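Local structure of regulatory protein SWI6 (Saccharomyces cerevisiae, 1SW6) at residues A[168-173]-A[204-208]; A[183-188]-A[227-231]. The protein serves as the shared subunit of the yeast transcription complexes SBF and MBF in cell-cycle-dependent gene expression, here represented by its ankyrin-repeat domain. One frame throughout, in Å; residues are numbered along the deposited sequence.

Contact 1. Residues A[168-173]-A[204-208]; sequences LVKAVK and ILHHI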
# COMPACT_ATOMS: atom_id res chain seq x y z
N LEU A 168 4.95 -8.49 11.52
CA LEU A 168 4.72 -9.86 11.10
C LEU A 168 3.32 -9.97 10.48
O LEU A 168 3.09 -10.75 9.57
CB LEU A 168 4.87 -10.83 12.27
CG LEU A 168 4.59 -12.29 11.91
CD1 LEU A 168 5.66 -12.78 10.94
CD2 LEU A 168 4.56 -13.16 13.17
N VAL A 169 2.37 -9.17 10.99
CA VAL A 169 1.01 -9.17 10.45
C VAL A 169 1.05 -8.76 8.96
O VAL A 169 0.26 -9.24 8.15
CB VAL A 169 0.10 -8.20 11.26
CG1 VAL A 169 -1.24 -7.96 10.54
CG2 VAL A 169 -0.16 -8.80 12.64
N LYS A 170 2.00 -7.90 8.59
CA LYS A 170 2.13 -7.47 7.20
C LYS A 170 2.56 -8.64 6.33
O LYS A 170 2.15 -8.75 5.17
CB LYS A 170 3.15 -6.33 7.09
CG LYS A 170 2.73 -5.09 7.86
CD LYS A 170 1.30 -4.71 7.48
CE LYS A 170 0.68 -3.79 8.50
NZ LYS A 170 -0.74 -3.51 8.16
N ALA A 171 3.37 -9.52 6.90
CA ALA A 171 3.83 -10.70 6.18
C ALA A 171 2.66 -11.57 5.78
O ALA A 171 2.66 -12.16 4.70
CB ALA A 171 4.79 -11.51 7.05
N VAL A 172 1.64 -11.66 6.63
CA VAL A 172 0.52 -12.52 6.27
C VAL A 172 -0.63 -11.83 5.56
O VAL A 172 -1.60 -12.49 5.18
CB VAL A 172 -0.01 -13.31 7.49
CG1 VAL A 172 1.11 -14.21 8.04
CG2 VAL A 172 -0.51 -12.35 8.57
N LYS A 173 -0.52 -10.52 5.35
CA LYS A 173 -1.57 -9.80 4.64
C LYS A 173 -1.20 -9.56 3.17
O LYS A 173 -1.98 -8.97 2.42
CB LYS A 173 -1.89 -8.47 5.33
CG LYS A 173 -2.60 -8.66 6.66
CD LYS A 173 -2.94 -7.33 7.31
CE LYS A 173 -4.01 -6.58 6.53
NZ LYS A 173 -4.51 -5.44 7.33
N ILE A 204 -2.22 -13.21 14.86
CA ILE A 204 -1.64 -13.47 13.56
C ILE A 204 -2.52 -14.47 12.80
O ILE A 204 -2.63 -14.41 11.58
CB ILE A 204 -0.19 -14.02 13.68
CG1 ILE A 204 0.42 -14.16 12.28
CG2 ILE A 204 -0.19 -15.34 14.39
CD1 ILE A 204 0.72 -12.81 11.62
N LEU A 205 -3.15 -15.39 13.53
CA LEU A 205 -4.01 -16.38 12.89
C LEU A 205 -5.27 -15.75 12.33
O LEU A 205 -5.76 -16.17 11.29
CB LEU A 205 -4.43 -17.50 13.85
CG LEU A 205 -3.36 -18.51 14.25
CD1 LEU A 205 -3.99 -19.65 15.05
CD2 LEU A 205 -2.69 -19.05 12.98
N HIS A 206 -5.79 -14.74 13.01
CA HIS A 206 -7.00 -14.09 12.51
C HIS A 206 -6.69 -13.45 11.17
O HIS A 206 -7.47 -13.55 10.23
CB HIS A 206 -7.49 -13.00 13.47
CG HIS A 206 -8.28 -13.52 14.63
ND1 HIS A 206 -7.76 -13.60 15.90
CD2 HIS A 206 -9.55 -13.97 14.71
CE1 HIS A 206 -8.68 -14.07 16.72
NE2 HIS A 206 -9.78 -14.30 16.02
N HIS A 207 -5.52 -12.82 11.08
CA HIS A 207 -5.12 -12.15 9.85
C HIS A 207 -4.84 -13.12 8.71
O HIS A 207 -5.17 -12.82 7.56
CB HIS A 207 -3.89 -11.26 10.11
CG HIS A 207 -4.20 -10.03 10.91
ND1 HIS A 207 -4.94 -8.97 10.41
CD2 HIS A 207 -3.91 -9.70 12.19
CE1 HIS A 207 -5.08 -8.05 11.34
NE2 HIS A 207 -4.46 -8.47 12.44
N ILE A 208 -4.25 -14.28 9.02
CA ILE A 208 -3.97 -15.27 7.98
C ILE A 208 -5.30 -15.66 7.34
O ILE A 208 -5.46 -15.63 6.12
CB ILE A 208 -3.29 -16.54 8.56
CG1 ILE A 208 -1.87 -16.20 9.04
CG2 ILE A 208 -3.27 -17.64 7.51
CD1 ILE A 208 -1.08 -17.38 9.53
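Val-169 sets its CG1 methyl squarely over one face of the His-207 imidazole, 3.6 Å from the ring centroid and 9° off the ring normal, a CH-pi contact. The second methyl of Val-169, CG2, comes against the ring at His-207 CD2. The aliphatic chain of Lys-173 reaches the same imidazole obliquely, its CD 4.0 Å from His-207 ND1, while its ammonium turns to a salt bridge with Glu-165. A hydrogen bond from His-207 NE2 to Asp-198 OD1 holds the outer end of the ring and so helps to fix its rotation beneath the valine.

Next to this ring contact, Ile-204 sends CD1 across to the opposing helix. Its CG1 branch is anti to the backbone N (chi1 -175°), which carries the terminal methyl in among Leu-168, Val-169 and Val-172. Packing is tight here: Val-172 CG2 stands 3.3 Å from Ile-204 CD1, the two side chains meeting at about a right angle. Leu-168 comes to the same methyl through its branch carbon, CG to Ile-204 CD1 at 3.9 Å. The second methyl of Val-172, CG1, lies 3.7 Å from Ile-208 CG1. No hydrogen bond joins the two segments directly, but the hydroxyl of Thr-211 is hydrogen-bonded to the carbonyls of both Val-172 and His-207, which share its single proton.

The axes of the two segments run nearly parallel, 20° apart and 9.0 Å at closest approach. Such side-by-side helices, one from ANK 2 and one from ANK 3, are characteristic of the apolar stacking between successive ankyrin repeats.

Contact 2. Residues A[183-188]-A[227-231]; sequences FEALLD and ILMGW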
# COMPACT_ATOMS: atom_id res chain seq x y z
N PHE A 183 8.95 -16.80 4.27
CA PHE A 183 8.19 -16.85 5.52
C PHE A 183 8.77 -17.66 6.67
O PHE A 183 8.87 -17.15 7.79
CB PHE A 183 6.76 -17.32 5.26
CG PHE A 183 5.83 -17.08 6.41
CD1 PHE A 183 5.59 -15.78 6.87
CD2 PHE A 183 5.18 -18.13 7.04
CE1 PHE A 183 4.72 -15.53 7.93
CE2 PHE A 183 4.31 -17.90 8.11
CZ PHE A 183 4.08 -16.59 8.55
N GLU A 184 9.15 -18.91 6.42
CA GLU A 184 9.69 -19.73 7.49
C GLU A 184 10.95 -19.14 8.08
O GLU A 184 11.13 -19.14 9.30
CB GLU A 184 9.93 -21.17 7.03
CG GLU A 184 10.41 -22.09 8.15
CD GLU A 184 10.09 -23.56 7.91
OE1 GLU A 184 9.80 -23.94 6.76
OE2 GLU A 184 10.12 -24.35 8.88
N ALA A 185 11.83 -18.61 7.22
CA ALA A 185 13.07 -18.00 7.70
C ALA A 185 12.73 -16.71 8.45
O ALA A 185 13.39 -16.35 9.43
CB ALA A 185 14.01 -17.69 6.53
N LEU A 186 11.69 -16.02 8.00
CA LEU A 186 11.26 -14.77 8.65
C LEU A 186 10.84 -14.99 10.12
O LEU A 186 11.06 -14.13 10.98
CB LEU A 186 10.09 -14.16 7.89
CG LEU A 186 9.60 -12.79 8.37
CD1 LEU A 186 10.66 -11.73 8.08
CD2 LEU A 186 8.31 -12.44 7.63
N LEU A 187 10.24 -16.13 10.40
CA LEU A 187 9.80 -16.40 11.76
C LEU A 187 10.98 -16.46 12.74
O LEU A 187 10.81 -16.13 13.91
CB LEU A 187 9.00 -17.71 11.80
CG LEU A 187 7.64 -17.61 11.07
CD1 LEU A 187 6.93 -18.96 11.06
CD2 LEU A 187 6.78 -16.56 11.75
N ASP A 188 12.16 -16.85 12.28
CA ASP A 188 13.31 -16.90 13.20
C ASP A 188 13.63 -15.52 13.76
O ASP A 188 14.12 -15.40 14.89
CB ASP A 188 14.56 -17.47 12.51
CG ASP A 188 14.48 -18.96 12.27
OD1 ASP A 188 13.54 -19.62 12.80
OD2 ASP A 188 15.36 -19.49 11.55
N ILE A 227 3.17 -23.36 7.60
CA ILE A 227 4.56 -23.03 7.95
C ILE A 227 4.64 -22.61 9.42
O ILE A 227 5.58 -22.99 10.12
CB ILE A 227 5.12 -21.86 7.09
CG1 ILE A 227 5.42 -22.35 5.67
CG2 ILE A 227 6.39 -21.31 7.72
CD1 ILE A 227 6.40 -23.49 5.61
N LEU A 228 3.67 -21.83 9.88
CA LEU A 228 3.66 -21.38 11.27
C LEU A 228 3.57 -22.57 12.25
O LEU A 228 4.32 -22.64 13.23
CB LEU A 228 2.49 -20.42 11.51
CG LEU A 228 2.27 -19.94 12.95
CD1 LEU A 228 3.58 -19.47 13.55
CD2 LEU A 228 1.26 -18.80 12.97
N MET A 229 2.65 -23.50 11.98
CA MET A 229 2.49 -24.66 12.85
C MET A 229 3.76 -25.53 12.82
O MET A 229 4.26 -25.94 13.87
CB MET A 229 1.27 -25.48 12.45
CG MET A 229 -0.07 -24.76 12.66
SD MET A 229 -0.33 -24.25 14.40
CE MET A 229 -0.54 -25.88 15.16
N GLY A 230 4.28 -25.80 11.63
CA GLY A 230 5.50 -26.59 11.53
C GLY A 230 6.66 -25.93 12.26
O GLY A 230 7.45 -26.60 12.94
N TRP A 231 6.77 -24.61 12.12
CA TRP A 231 7.85 -23.85 12.76
C TRP A 231 7.81 -24.01 14.28
O TRP A 231 8.85 -24.18 14.93
CB TRP A 231 7.75 -22.36 12.42
CG TRP A 231 8.90 -21.52 12.97
CD1 TRP A 231 10.10 -21.25 12.37
CD2 TRP A 231 8.94 -20.85 14.24
NE1 TRP A 231 10.88 -20.47 13.19
CE2 TRP A 231 10.19 -20.21 14.34
CE3 TRP A 231 8.04 -20.74 15.31
CZ2 TRP A 231 10.57 -19.46 15.46
CZ3 TRP A 231 8.41 -19.99 16.43
CH2 TRP A 231 9.67 -19.37 16.50
O HOH W 1 7.37 -25.04 9.06
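Asp-188 and Trp-231 form the one direct hydrogen bond between the segments: the indole NE1 donates to OD1 over 2.8 Å at 172°, almost straight. The acceptor lies in the indole plane and is met nearly along its C-O bond, while the carboxylate is turned 47° from the ring. OD1 also takes a salt bridge from Arg-238, so two donors grip one oxygen.

A second polar link is indirect. Water 1 donates to Ile-227 O and, more weakly, to Glu-184 OE2, whose stronger partner is the ammonium of Lys-234.

The aromatic contact is a CH-pi one. Leu-187 CB sits 3.6 Å from the centroid of the five-membered ring of Trp-231, nearly on its normal, and Leu-187 CD1 adds a touch on Trp-231 CB. The Trp-231 side chain extends away from its own backbone N, which carries the indole across to Leu-187 with its N-H directed at Asp-188. Were Trp-231 replaced by an alanine, Asp-188 would probably lose its indole donor, keeping Arg-238, and a gap would be likely to open beside Leu-187.

Apolar packing centres on Ile-227 CG2, which meets Phe-183 CD2 at 3.5 Å and Glu-184 CB at 3.6 Å. The Phe-183 ring presents its edge to Ile-227 CB as the two side chains slide past each other in opposite directions. Farther along, Leu-187 CD1 lies 4.2 Å from Leu-228 CD1.

The axes of the two segments cross at -48°. Helix 183-190 of ANK 2 thus packs on helix 218-234 of ANK 3, the helix-on-helix stacking by which neighbouring ankyrin repeats build their solenoid.

In the fold
Contacts 1 and 2 are two layers of the same ANK 2-ANK 3 interface, with centres about 12 Å apart. Each repeat gives one helix to each layer, and the segments alternate along the chain. Side chains join the layers within each repeat: Ala-171 CB meets Leu-186 CD2 at 3.7 Å and Val-172 CG1 meets Phe-183 CZ at 3.8 Å in ANK 2, while Ile-204 CG2 and Leu-205 CD2 each lie 4.0 Å from Leu-228 CD2 in ANK 3. Contact 1 is the more central, about 6 Å between its centre and that of the chain, against about 11 Å for contact 2. Together they pack the two repeats through apolar side chains, with polar links added at Asp-188 and Glu-184.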